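Long-range contacts in putative branched chain amino acid ABC transporter, periplasmic amino acid-binding protein (Brucella ovis, PDB 4XFK), which serves in an amino-acid transport system, probably as the periplasmic receptor that hands branched-chain and related amino acids to an ABC transporter: residues A[11-16]-A[54-59]; A[37-42]-A[301-306]; A[107-112]-A[320-325]; A[130-135]-A[346-351]. The protein carries 1 engineered substitution. One frame throughout, in Å; residues are numbered along the deposited sequence.

Overall arrangement
All four contacts bear on one lobe of a periplasmic binding protein, and three of them reach its five-stranded parallel sheet. Contact 1 is the outer strand pair, held by backbone bonds and partly open to solvent. Contact 2 packs helix 37-42, from the same beta-alpha-beta unit, against 301-306 and is buried, with a leucine contact beside a weakly bonded glutamine pair. Contact 3 seats the start of helix 322-331 on the sheet through a threonine, a carbonyl and water. Contact 4, wholly buried, lies at the far edge strand and relies on a ring stack, a backbone bridge and a glutamine that grips an arginine. Phe306 touches both Ile14 and Ile325, while Tyr130 meets Thr323.

Contact 1: A[11-16]-A[54-59]; sequences PLKIAL and QILEYD
Ala15 and Leu56 face each other midway along two parallel strands, 13-16 and 54-59, which helix 26-44 joins as a beta-alpha-beta unit. Five backbone hydrogen bonds hold the pair, from Gln54 N to Leu12 O (2.9 Å) at one end to Tyr58 N to Leu16 O (2.8 Å) at the other. Packing is tight around Ala15: its CA comes within 3.1 Å of Leu56 O in a CA-H...O contact, and its CB lies 3.7 Å from Tyr58 CE1. Helix 63-76 backs this face, and Tyr58 OH bonds to Asp77. Ile14 and Leu16 are buried on the other face. The outer margin is looser, as befits an edge strand: Glu57, on that same face, is exposed, its OE1 in a salt bridge to Arg32. Lys13 and Gln54 both set CG beside the backbone N (chi1 -64° and -67°), which sends the two extended chains off in one direction, Lys13 CE passing 3.5 Å from Gln54 OE1. Gln54 NE2 rests 3.5 Å from Pro11 CG.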
loop_
_atom_site.group_PDB
_atom_site.type_symbol
_atom_site.label_atom_id
_atom_site.label_comp_id
_atom_site.label_asym_id
_atom_site.label_seq_id
_atom_site.Cartn_x
_atom_site.Cartn_y
_atom_site.Cartn_z
ATOM N N PRO A 11 17.800 -4.545 -22.533
ATOM C CA PRO A 11 16.467 -4.144 -22.070
ATOM C C PRO A 11 16.338 -4.227 -20.558
ATOM O O PRO A 11 17.008 -5.036 -19.907
ATOM C CB PRO A 11 15.542 -5.180 -22.715
ATOM C CG PRO A 11 16.416 -6.370 -22.953
ATOM C CD PRO A 11 17.789 -5.836 -23.246
ATOM N N LEU A 12 15.470 -3.387 -20.011
ATOM C CA LEU A 12 15.111 -3.468 -18.605
ATOM C C LEU A 12 14.073 -4.568 -18.436
ATOM O O LEU A 12 13.059 -4.593 -19.137
ATOM C CB LEU A 12 14.554 -2.128 -18.140
ATOM C CG LEU A 12 14.262 -2.001 -16.648
ATOM C CD1 LEU A 12 15.528 -2.185 -15.836
ATOM C CD2 LEU A 12 13.635 -0.652 -16.377
ATOM N N LYS A 13 14.340 -5.479 -17.506
ATOM C CA LYS A 13 13.437 -6.581 -17.208
ATOM C C LYS A 13 12.937 -6.445 -15.775
ATOM O O LYS A 13 13.728 -6.470 -14.818
ATOM C CB LYS A 13 14.148 -7.923 -17.393
ATOM C CG LYS A 13 14.587 -8.191 -18.836
ATOM C CD LYS A 13 15.232 -9.568 -18.969
ATOM C CE LYS A 13 15.629 -9.878 -20.407
ATOM N NZ LYS A 13 16.130 -11.276 -20.526
ATOM N N ILE A 14 11.622 -6.312 -15.631
ATOM C CA ILE A 14 11.000 -6.104 -14.330
ATOM C C ILE A 14 10.116 -7.291 -13.997
ATOM O O ILE A 14 9.200 -7.623 -14.758
ATOM C CB ILE A 14 10.164 -4.807 -14.317
ATOM C CG1 ILE A 14 11.047 -3.611 -14.678
ATOM C CG2 ILE A 14 9.500 -4.605 -12.960
ATOM C CD1 ILE A 14 10.350 -2.275 -14.580
ATOM N N ALA A 15 10.392 -7.920 -12.856
ATOM C CA ALA A 15 9.642 -9.090 -12.418
ATOM C C ALA A 15 8.581 -8.730 -11.390
ATOM O O ALA A 15 8.884 -8.151 -10.353
ATOM C CB ALA A 15 10.576 -10.127 -11.834
ATOM N N LEU A 16 7.342 -9.105 -11.676
ATOM C CA LEU A 16 6.236 -8.947 -10.736
ATOM C C LEU A 16 6.050 -10.279 -10.027
ATOM O O LEU A 16 5.713 -11.293 -10.655
ATOM C CB LEU A 16 4.961 -8.565 -11.489
ATOM C CG LEU A 16 3.687 -8.476 -10.651
ATOM C CD1 LEU A 16 3.789 -7.386 -9.593
ATOM C CD2 LEU A 16 2.465 -8.250 -11.544
ATOM N N GLN A 54 10.460 -5.150 -20.386
ATOM C CA GLN A 54 9.845 -6.464 -20.309
ATOM C C GLN A 54 9.256 -6.692 -18.930
ATOM O O GLN A 54 9.908 -6.456 -17.910
ATOM C CB GLN A 54 10.869 -7.549 -20.616
ATOM C CG GLN A 54 11.339 -7.497 -22.051
ATOM C CD GLN A 54 12.433 -8.499 -22.350
ATOM O OE1 GLN A 54 12.453 -9.606 -21.808
ATOM N NE2 GLN A 54 13.355 -8.111 -23.209
ATOM N N ILE A 55 8.007 -7.139 -18.909
ATOM C CA ILE A 55 7.293 -7.382 -17.669
ATOM C C ILE A 55 7.207 -8.885 -17.486
ATOM O O ILE A 55 6.518 -9.568 -18.229
ATOM C CB ILE A 55 5.890 -6.760 -17.708
ATOM C CG1 ILE A 55 5.973 -5.281 -18.104
ATOM C CG2 ILE A 55 5.207 -6.920 -16.363
ATOM C CD1 ILE A 55 4.629 -4.641 -18.330
ATOM N N LEU A 56 7.955 -9.395 -16.517
ATOM C CA LEU A 56 8.038 -10.824 -16.272
ATOM C C LEU A 56 7.217 -11.160 -15.041
ATOM O O LEU A 56 7.534 -10.732 -13.934
ATOM C CB LEU A 56 9.489 -11.231 -16.032
ATOM C CG LEU A 56 10.512 -10.880 -17.114
ATOM C CD1 LEU A 56 11.883 -11.419 -16.719
ATOM C CD2 LEU A 56 10.076 -11.398 -18.478
ATOM N N GLU A 57 6.152 -11.924 -15.212
ATOM C CA GLU A 57 5.261 -12.220 -14.097
ATOM C C GLU A 57 5.552 -13.580 -13.487
ATOM O O GLU A 57 5.774 -14.555 -14.208
ATOM C CB GLU A 57 3.810 -12.154 -14.568
ATOM C CG GLU A 57 3.396 -10.775 -15.081
ATOM C CD GLU A 57 1.995 -10.765 -15.662
ATOM O OE1 GLU A 57 1.025 -10.860 -14.886
ATOM O OE2 GLU A 57 1.856 -10.669 -16.898
ATOM N N TYR A 58 5.553 -13.634 -12.154
ATOM C CA TYR A 58 5.769 -14.870 -11.400
ATOM C C TYR A 58 4.659 -15.048 -10.381
ATOM O O TYR A 58 4.588 -14.324 -9.391
ATOM C CB TYR A 58 7.141 -14.869 -10.706
ATOM C CG TYR A 58 8.276 -14.789 -11.691
ATOM C CD1 TYR A 58 8.684 -13.564 -12.200
ATOM C CD2 TYR A 58 8.924 -15.934 -12.135
ATOM C CE1 TYR A 58 9.701 -13.482 -13.132
ATOM C CE2 TYR A 58 9.952 -15.857 -13.060
ATOM C CZ TYR A 58 10.329 -14.627 -13.552
ATOM O OH TYR A 58 11.343 -14.526 -14.475
ATOM N N ASP A 59 3.777 -15.997 -10.649
ATOM C CA ASP A 59 2.653 -16.307 -9.775
ATOM C C ASP A 59 3.166 -17.042 -8.549
ATOM O O ASP A 59 3.623 -18.175 -8.641
ATOM C CB ASP A 59 1.662 -17.165 -10.559
ATOM C CG ASP A 59 0.380 -17.465 -9.801
ATOM O OD1 ASP A 59 0.166 -16.926 -8.690
ATOM O OD2 ASP A 59 -0.427 -18.259 -10.349
#

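Contact 2: A[37-42]-A[301-306]; sequences YQLGKI and FGLQLF
Gln38 and Leu303 meet where two helices pack in the lobe built on the five-stranded parallel sheet of this periplasmic binding protein fold. Helix 26-44 belongs to the beta-alpha-beta unit of strands 13-18 and 54-59; helix 296-312 packs on it nearly parallel, the local axes 27° apart and approaching to 9.3 Å. The side chain of Gln38 spans the interface. Its CB lies 3.8 Å from Leu303 CB, and CG comes closer still, 3.6 Å from that same Leu303 CB, the two chains running antiparallel alongside one another. A bend at chi2 (58°) then turns the amide toward Gln304, so that Gln38 CD lies 3.4 Å from Gln304 CG. The tip divides its two polar atoms between different partners. Gln38 OE1 accepts a weak bond from Gln304 NE2 at 3.4 Å, the two amides standing nearly upright to each other (planes 75° apart). Gln38 NE2 donates to a water at 2.7 Å, and this water donates to Leu303 O, bridging a buried amide to the backbone of the facing helix. Beside the polar pair, Leu39 CD2 makes an apolar contact with Leu303 CD2 at 4.2 Å. Ile42 CD1 borders Leu303 O.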
loop_
_atom_site.group_PDB
_atom_site.type_symbol
_atom_site.label_atom_id
_atom_site.label_comp_id
_atom_site.label_asym_id
_atom_site.label_seq_id
_atom_site.Cartn_x
_atom_site.Cartn_y
_atom_site.Cartn_z
ATOM N N TYR A 37 -0.835 -1.133 -15.952
ATOM C CA TYR A 37 -1.270 0.210 -16.341
ATOM C C TYR A 37 -0.080 1.167 -16.466
ATOM O O TYR A 37 0.104 1.807 -17.504
ATOM C CB TYR A 37 -2.304 0.763 -15.349
ATOM C CG TYR A 37 -2.684 2.210 -15.586
ATOM C CD1 TYR A 37 -3.749 2.546 -16.417
ATOM C CD2 TYR A 37 -1.997 3.241 -14.952
ATOM C CE1 TYR A 37 -4.101 3.872 -16.622
ATOM C CE2 TYR A 37 -2.343 4.566 -15.151
ATOM C CZ TYR A 37 -3.393 4.879 -15.990
ATOM O OH TYR A 37 -3.731 6.203 -16.177
ATOM N N GLN A 38 0.727 1.280 -15.415
ATOM C CA GLN A 38 1.754 2.316 -15.420
ATOM C C GLN A 38 3.000 1.941 -16.218
ATOM O O GLN A 38 3.564 2.782 -16.928
ATOM C CB GLN A 38 2.103 2.783 -14.008
ATOM C CG GLN A 38 2.940 4.054 -14.018
ATOM C CD GLN A 38 2.256 5.211 -14.741
ATOM O OE1 GLN A 38 1.050 5.406 -14.627
ATOM N NE2 GLN A 38 3.038 5.998 -15.467
ATOM N N LEU A 39 3.444 0.690 -16.125
ATOM C CA LEU A 39 4.505 0.254 -17.025
ATOM C C LEU A 39 4.010 0.298 -18.472
ATOM O O LEU A 39 4.790 0.535 -19.395
ATOM C CB LEU A 39 5.021 -1.137 -16.674
ATOM C CG LEU A 39 5.721 -1.282 -15.324
ATOM C CD1 LEU A 39 6.307 -2.667 -15.197
ATOM C CD2 LEU A 39 6.807 -0.237 -15.144
ATOM N N GLY A 40 2.707 0.105 -18.669
ATOM C CA GLY A 40 2.124 0.274 -19.986
ATOM C C GLY A 40 2.293 1.693 -20.493
ATOM O O GLY A 40 2.602 1.891 -21.670
ATOM N N LYS A 41 2.109 2.689 -19.626
ATOM C CA LYS A 41 2.334 4.079 -20.039
ATOM C C LYS A 41 3.796 4.308 -20.421
ATOM O O LYS A 41 4.095 4.988 -21.401
ATOM C CB LYS A 41 1.942 5.074 -18.941
ATOM C CG LYS A 41 0.486 5.017 -18.505
ATOM C CD LYS A 41 -0.477 5.373 -19.625
ATOM C CE LYS A 41 -1.923 5.392 -19.088
ATOM N NZ LYS A 41 -2.948 5.648 -20.148
ATOM N N ILE A 42 4.713 3.766 -19.626
ATOM C CA ILE A 42 6.129 3.912 -19.940
ATOM C C ILE A 42 6.434 3.252 -21.282
ATOM O O ILE A 42 7.140 3.820 -22.116
ATOM C CB ILE A 42 7.052 3.371 -18.833
ATOM C CG1 ILE A 42 6.762 4.084 -17.507
ATOM C CG2 ILE A 42 8.523 3.561 -19.231
ATOM C CD1 ILE A 42 7.550 3.535 -16.327
ATOM N N PHE A 301 1.323 5.514 -8.618
ATOM C CA PHE A 301 2.068 6.735 -8.328
ATOM C C PHE A 301 3.549 6.412 -8.087
ATOM O O PHE A 301 4.444 7.155 -8.502
ATOM C CB PHE A 301 1.474 7.494 -7.133
ATOM C CG PHE A 301 0.024 7.912 -7.300
ATOM C CD1 PHE A 301 -0.581 7.953 -8.546
ATOM C CD2 PHE A 301 -0.738 8.249 -6.186
ATOM C CE1 PHE A 301 -1.919 8.325 -8.679
ATOM C CE2 PHE A 301 -2.071 8.634 -6.316
ATOM C CZ PHE A 301 -2.661 8.660 -7.559
ATOM N N GLY A 302 3.807 5.286 -7.434
ATOM C CA GLY A 302 5.169 4.849 -7.231
ATOM C C GLY A 302 5.865 4.594 -8.546
ATOM O O GLY A 302 7.020 4.984 -8.733
ATOM N N LEU A 303 5.165 3.942 -9.467
ATOM C CA LEU A 303 5.755 3.675 -10.774
ATOM C C LEU A 303 5.869 4.939 -11.619
ATOM O O LEU A 303 6.727 5.013 -12.491
ATOM C CB LEU A 303 5.013 2.561 -11.505
ATOM C CG LEU A 303 5.187 1.170 -10.893
ATOM C CD1 LEU A 303 4.243 0.162 -11.552
ATOM C CD2 LEU A 303 6.628 0.701 -11.020
ATOM N N GLN A 304 5.045 5.951 -11.340
ATOM C CA GLN A 304 5.249 7.265 -11.951
ATOM C C GLN A 304 6.542 7.908 -11.457
ATOM O O GLN A 304 7.288 8.486 -12.247
ATOM C CB GLN A 304 4.051 8.191 -11.720
ATOM C CG GLN A 304 2.819 7.745 -12.480
ATOM C CD GLN A 304 1.655 8.711 -12.373
ATOM O OE1 GLN A 304 1.731 9.719 -11.674
ATOM N NE2 GLN A 304 0.562 8.403 -13.072
ATOM N N LEU A 305 6.827 7.801 -10.163
ATOM C CA LEU A 305 8.092 8.315 -9.657
ATOM C C LEU A 305 9.259 7.532 -10.248
ATOM O O LEU A 305 10.262 8.116 -10.646
ATOM C CB LEU A 305 8.138 8.273 -8.125
ATOM C CG LEU A 305 9.399 8.904 -7.534
ATOM C CD1 LEU A 305 9.462 10.391 -7.851
ATOM C CD2 LEU A 305 9.469 8.686 -6.036
ATOM N N PHE A 306 9.123 6.209 -10.305
ATOM C CA PHE A 306 10.120 5.355 -10.933
ATOM C C PHE A 306 10.360 5.763 -12.387
ATOM O O PHE A 306 11.504 5.868 -12.827
ATOM C CB PHE A 306 9.674 3.894 -10.835
ATOM C CG PHE A 306 10.569 2.933 -11.557
ATOM C CD1 PHE A 306 11.881 2.721 -11.144
ATOM C CD2 PHE A 306 10.103 2.239 -12.662
ATOM C CE1 PHE A 306 12.701 1.835 -11.822
ATOM C CE2 PHE A 306 10.916 1.349 -13.329
ATOM C CZ PHE A 306 12.212 1.151 -12.910
HETATM O O HOH W 1 5.700 5.886 -15.013
#

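Contact 3: A[107-112]-A[320-325]; sequences GKEVLY and INTTDI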
loop_
_atom_site.group_PDB
_atom_site.type_symbol
_atom_site.label_atom_id
_atom_site.label_comp_id
_atom_site.label_asym_id
_atom_site.label_seq_id
_atom_site.Cartn_x
_atom_site.Cartn_y
_atom_site.Cartn_z
ATOM N N GLY A 107 28.019 -4.608 -8.234
ATOM C CA GLY A 107 27.968 -4.139 -9.604
ATOM C C GLY A 107 26.826 -4.731 -10.410
ATOM O O GLY A 107 26.529 -4.265 -11.508
ATOM N N LYS A 108 26.188 -5.765 -9.869
ATOM C CA LYS A 108 25.075 -6.420 -10.545
ATOM C C LYS A 108 23.854 -6.470 -9.633
ATOM O O LYS A 108 23.076 -7.420 -9.670
ATOM C CB LYS A 108 25.452 -7.845 -10.945
ATOM N N GLU A 109 23.683 -5.432 -8.824
ATOM C CA GLU A 109 22.625 -5.406 -7.824
ATOM C C GLU A 109 21.218 -5.391 -8.425
ATOM O O GLU A 109 20.993 -4.870 -9.521
ATOM C CB GLU A 109 22.818 -4.214 -6.883
ATOM C CG GLU A 109 24.067 -4.309 -6.011
ATOM C CD GLU A 109 25.313 -3.722 -6.659
ATOM O OE1 GLU A 109 25.281 -3.395 -7.866
ATOM O OE2 GLU A 109 26.333 -3.582 -5.945
ATOM N N VAL A 110 20.280 -5.972 -7.683
ATOM C CA VAL A 110 18.873 -6.019 -8.057
ATOM C C VAL A 110 18.090 -5.057 -7.165
ATOM O O VAL A 110 18.364 -4.948 -5.963
ATOM C CB VAL A 110 18.343 -7.471 -7.915
ATOM C CG1 VAL A 110 16.824 -7.543 -8.041
ATOM C CG2 VAL A 110 19.023 -8.385 -8.936
ATOM N N LEU A 111 17.145 -4.336 -7.763
ATOM C CA LEU A 111 16.279 -3.422 -7.023
ATOM C C LEU A 111 14.974 -4.083 -6.620
ATOM O O LEU A 111 14.391 -4.835 -7.394
ATOM C CB LEU A 111 15.936 -2.204 -7.878
ATOM C CG LEU A 111 16.959 -1.086 -7.987
ATOM C CD1 LEU A 111 16.673 -0.232 -9.203
ATOM C CD2 LEU A 111 16.925 -0.256 -6.710
ATOM N N TYR A 112 14.507 -3.781 -5.413
ATOM C CA TYR A 112 13.180 -4.201 -4.987
ATOM C C TYR A 112 12.309 -2.943 -4.858
ATOM O O TYR A 112 12.523 -2.107 -3.972
ATOM C CB TYR A 112 13.261 -4.989 -3.673
ATOM C CG TYR A 112 11.938 -5.307 -3.003
ATOM C CD1 TYR A 112 10.764 -5.489 -3.743
ATOM C CD2 TYR A 112 11.870 -5.435 -1.617
ATOM C CE1 TYR A 112 9.560 -5.768 -3.103
ATOM C CE2 TYR A 112 10.686 -5.710 -0.987
ATOM C CZ TYR A 112 9.538 -5.875 -1.724
ATOM O OH TYR A 112 8.371 -6.139 -1.055
ATOM N N ILE A 320 22.605 -1.314 -18.288
ATOM C CA ILE A 320 21.708 -0.832 -17.252
ATOM C C ILE A 320 22.366 -0.947 -15.890
ATOM O O ILE A 320 22.854 -2.007 -15.515
ATOM C CB ILE A 320 20.393 -1.589 -17.283
ATOM C CG1 ILE A 320 19.670 -1.248 -18.587
ATOM C CG2 ILE A 320 19.551 -1.250 -16.056
ATOM C CD1 ILE A 320 18.330 -1.852 -18.719
ATOM N N ASN A 321 22.381 0.164 -15.166
ATOM C CA ASN A 321 23.049 0.246 -13.876
ATOM C C ASN A 321 22.018 0.540 -12.802
ATOM O O ASN A 321 21.488 1.644 -12.725
ATOM C CB ASN A 321 24.116 1.340 -13.930
ATOM C CG ASN A 321 24.967 1.390 -12.683
ATOM O OD1 ASN A 321 24.458 1.419 -11.569
ATOM N ND2 ASN A 321 26.285 1.402 -12.869
ATOM N N THR A 322 21.735 -0.455 -11.971
ATOM C CA THR A 322 20.696 -0.302 -10.966
ATOM C C THR A 322 21.079 0.678 -9.859
ATOM O O THR A 322 20.207 1.230 -9.211
ATOM C CB THR A 322 20.305 -1.644 -10.352
ATOM O OG1 THR A 322 21.492 -2.309 -9.918
ATOM C CG2 THR A 322 19.587 -2.520 -11.375
ATOM N N THR A 323 22.372 0.893 -9.630
ATOM C CA THR A 323 22.779 1.893 -8.651
ATOM C C THR A 323 22.430 3.283 -9.160
ATOM O O THR A 323 21.917 4.111 -8.412
ATOM C CB THR A 323 24.273 1.796 -8.312
ATOM O OG1 THR A 323 24.543 0.469 -7.856
ATOM C CG2 THR A 323 24.642 2.797 -7.215
ATOM N N ASP A 324 22.675 3.529 -10.444
ATOM C CA ASP A 324 22.293 4.799 -11.050
ATOM C C ASP A 324 20.781 4.985 -11.013
ATOM O O ASP A 324 20.299 6.085 -10.753
ATOM C CB ASP A 324 22.823 4.918 -12.483
ATOM C CG ASP A 324 24.334 5.023 -12.543
ATOM O OD1 ASP A 324 24.946 5.437 -11.533
ATOM O OD2 ASP A 324 24.906 4.695 -13.603
ATOM N N ILE A 325 20.025 3.916 -11.251
ATOM C CA ILE A 325 18.571 4.010 -11.164
ATOM C C ILE A 325 18.150 4.345 -9.726
ATOM O O ILE A 325 17.325 5.230 -9.508
ATOM C CB ILE A 325 17.875 2.720 -11.659
ATOM C CG1 ILE A 325 18.099 2.550 -13.168
ATOM C CG2 ILE A 325 16.378 2.750 -11.335
ATOM C CD1 ILE A 325 17.671 1.195 -13.714
HETATM O O HOH W 2 23.734 -2.674 -12.345
HETATM O O HOH W 3 24.446 -1.623 -9.635
#
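Thr322 OG1 donates to Glu109 O at 2.6 Å and also accepts from a bridging water at 3.0 Å. The carbonyl is approached from well above its plane, with the donor 48° out of it. A chi1 of 51° tucks OG1 between its own backbone N and carbonyl carbon, while the methyl group of Thr322 also borders Glu109 O. The water ties three side chains together: besides Thr322 OG1, it donates to Glu109 OE1 at 2.6 Å and lies in a hydrogen bond 2.7 Å from Thr323 OG1, which has a further partner in Tyr130 OH. Here the first turn of helix 322-331 is set down on the approach to strand 111-114, one of the inner strands of the five-stranded parallel sheet in this periplasmic binding protein fold. Asn321 is the N-cap of that helix, its OD1 accepting from Asp324 N at 3.0 Å. On the strand side, Glu109 bends at chi2 and its OE2 takes up Gly107 N at 3.0 Å, which helps fix the carboxylate beside the water. Deeper in, the contact turns apolar: Leu111 reaches along Thr322 and sets its CD1 3.7 Å from Ile325 CG2.

Contact 4: A[130-135]-A[346-351]; sequences YHFRFS and DDHQAK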
loop_
_atom_site.group_PDB
_atom_site.type_symbol
_atom_site.label_atom_id
_atom_site.label_comp_id
_atom_site.label_asym_id
_atom_site.label_seq_id
_atom_site.Cartn_x
_atom_site.Cartn_y
_atom_site.Cartn_z
ATOM N N TYR A 130 18.799 -0.873 -1.720
ATOM C CA TYR A 130 18.160 -1.365 -2.941
ATOM C C TYR A 130 16.686 -1.727 -2.762
ATOM O O TYR A 130 16.071 -2.292 -3.662
ATOM C CB TYR A 130 18.981 -2.505 -3.568
ATOM C CG TYR A 130 20.315 -2.021 -4.103
ATOM C CD1 TYR A 130 20.409 -1.446 -5.369
ATOM C CD2 TYR A 130 21.468 -2.086 -3.328
ATOM C CE1 TYR A 130 21.628 -0.978 -5.857
ATOM C CE2 TYR A 130 22.684 -1.618 -3.804
ATOM C CZ TYR A 130 22.758 -1.065 -5.064
ATOM O OH TYR A 130 23.973 -0.602 -5.532
ATOM N N HIS A 131 16.132 -1.391 -1.601
ATOM C CA HIS A 131 14.691 -1.411 -1.386
ATOM C C HIS A 131 14.158 0.021 -1.385
ATOM O O HIS A 131 14.762 0.929 -0.785
ATOM C CB HIS A 131 14.338 -2.099 -0.058
ATOM C CG HIS A 131 12.949 -1.793 0.442
ATOM N ND1 HIS A 131 12.690 -0.758 1.313
ATOM C CD2 HIS A 131 11.750 -2.379 0.197
ATOM C CE1 HIS A 131 11.394 -0.707 1.573
ATOM N NE2 HIS A 131 10.800 -1.685 0.911
ATOM N N PHE A 132 13.019 0.210 -2.051
ATOM C CA PHE A 132 12.297 1.474 -2.018
ATOM C C PHE A 132 10.836 1.178 -1.761
ATOM O O PHE A 132 10.255 0.322 -2.443
ATOM C CB PHE A 132 12.410 2.202 -3.360
ATOM C CG PHE A 132 13.770 2.760 -3.644
ATOM C CD1 PHE A 132 14.768 1.958 -4.169
ATOM C CD2 PHE A 132 14.050 4.096 -3.384
ATOM C CE1 PHE A 132 16.022 2.480 -4.439
ATOM C CE2 PHE A 132 15.293 4.624 -3.664
ATOM C CZ PHE A 132 16.286 3.818 -4.188
ATOM N N ARG A 133 10.236 1.894 -0.813
ATOM C CA ARG A 133 8.803 1.755 -0.551
ATOM C C ARG A 133 8.033 2.960 -1.083
ATOM O O ARG A 133 8.335 4.111 -0.740
ATOM C CB ARG A 133 8.501 1.553 0.940
ATOM C CG ARG A 133 7.014 1.699 1.238
ATOM C CD ARG A 133 6.526 0.892 2.421
ATOM N NE ARG A 133 7.175 1.252 3.675
ATOM C CZ ARG A 133 7.183 0.446 4.724
ATOM N NH1 ARG A 133 7.784 0.812 5.849
ATOM N NH2 ARG A 133 6.598 -0.741 4.628
ATOM N N PHE A 134 7.041 2.680 -1.921
ATOM C CA PHE A 134 6.266 3.726 -2.595
ATOM C C PHE A 134 4.879 3.945 -2.005
ATOM O O PHE A 134 4.152 4.867 -2.402
ATOM C CB PHE A 134 6.180 3.422 -4.095
ATOM C CG PHE A 134 7.517 3.451 -4.773
ATOM C CD1 PHE A 134 8.027 4.633 -5.286
ATOM C CD2 PHE A 134 8.284 2.301 -4.857
ATOM C CE1 PHE A 134 9.262 4.656 -5.919
ATOM C CE2 PHE A 134 9.526 2.319 -5.467
ATOM C CZ PHE A 134 10.012 3.501 -6.001
ATOM N N SER A 135 4.535 3.112 -1.032
ATOM C CA SER A 135 3.213 3.106 -0.429
ATOM C C SER A 135 3.258 3.687 0.983
ATOM O O SER A 135 4.334 3.991 1.511
ATOM C CB SER A 135 2.724 1.661 -0.353
ATOM O OG SER A 135 3.539 0.929 0.545
ATOM N N ASP A 346 16.972 8.808 3.380
ATOM C CA ASP A 346 17.436 8.163 4.603
ATOM C C ASP A 346 17.005 6.711 4.698
ATOM O O ASP A 346 17.775 5.852 5.145
ATOM C CB ASP A 346 16.892 8.882 5.837
ATOM C CG ASP A 346 17.197 10.356 5.848
ATOM O OD1 ASP A 346 16.795 11.062 4.894
ATOM O OD2 ASP A 346 17.827 10.811 6.830
ATOM N N ASP A 347 15.762 6.447 4.304
ATOM C CA ASP A 347 15.140 5.155 4.561
ATOM C C ASP A 347 14.432 4.597 3.335
ATOM O O ASP A 347 13.975 3.464 3.349
ATOM C CB ASP A 347 14.169 5.244 5.752
ATOM C CG ASP A 347 13.064 6.285 5.562
ATOM O OD1 ASP A 347 13.091 7.082 4.597
ATOM O OD2 ASP A 347 12.153 6.314 6.420
ATOM N N HIS A 348 14.358 5.397 2.276
ATOM C CA HIS A 348 13.600 5.042 1.073
ATOM C C HIS A 348 12.109 4.814 1.341
ATOM O O HIS A 348 11.482 3.910 0.780
ATOM C CB HIS A 348 14.241 3.879 0.300
ATOM C CG HIS A 348 15.600 4.203 -0.229
ATOM N ND1 HIS A 348 16.423 3.258 -0.803
ATOM C CD2 HIS A 348 16.274 5.377 -0.288
ATOM C CE1 HIS A 348 17.552 3.835 -1.179
ATOM N NE2 HIS A 348 17.486 5.119 -0.877
ATOM N N GLN A 349 11.554 5.670 2.194
ATOM C CA GLN A 349 10.114 5.821 2.329
ATOM C C GLN A 349 9.664 6.992 1.453
ATOM O O GLN A 349 10.188 8.101 1.579
ATOM C CB GLN A 349 9.745 6.090 3.795
ATOM C CG GLN A 349 8.283 6.421 4.017
ATOM C CD GLN A 349 7.364 5.295 3.566
ATOM O OE1 GLN A 349 7.481 4.149 4.021
ATOM N NE2 GLN A 349 6.444 5.614 2.662
ATOM N N ALA A 350 8.714 6.748 0.554
ATOM C CA ALA A 350 8.200 7.820 -0.296
ATOM C C ALA A 350 7.386 8.832 0.509
ATOM O O ALA A 350 6.766 8.488 1.528
ATOM C CB ALA A 350 7.366 7.259 -1.437
ATOM N N LYS A 351 7.416 10.079 0.038
ATOM C CA LYS A 351 6.694 11.202 0.629
ATOM C C LYS A 351 5.570 11.601 -0.318
ATOM O O LYS A 351 5.815 11.870 -1.495
ATOM C CB LYS A 351 7.637 12.382 0.859
ATOM C CG LYS A 351 6.962 13.552 1.546
ATOM C CD LYS A 351 7.957 14.436 2.277
ATOM C CE LYS A 351 8.700 15.339 1.340
ATOM N NZ LYS A 351 9.527 16.282 2.148
HETATM O O HOH W 4 14.861 0.830 2.383
#
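The rings of Phe132 and His348 form an offset stack, centroids 3.8 Å apart and planes only 6° from parallel. His348 ND1 lies over the centre of one Phe132 face, and Phe132 CE2 lies over the centre of the imidazole. At the imidazole edge, almost in the ring plane, His131 O accepts from His348 ND1 at 2.9 Å; His348 NE2 is bonded to Glu330. Next to the stack the backbones bridge once, with Arg133 N donating to His348 O at 2.9 Å and Ala350 N donating to Arg133 O. Gln349, bent at chi2 (60°), works with both ends of its amide: OE1 accepts from Arg133 NE at 2.9 Å, in the carbonyl plane, while NE2 donates to Ser135 O at 2.9 Å and to its neighbour Ala350 O at 3.1 Å. The contact joins edge strand 131-133 of the parallel sheet to the chain leading into strand 350-360, which belongs to the other, mixed sheet. Arg133 is buried, and Ala117 O, Ala119 O and Thr123 OG1 take up its NH groups, so neutral oxygens probably stabilise its buried charge. With ND1 donating and Glu330 OE2 bonded at NE2, a doubly protonated, cationic His348 is plausible.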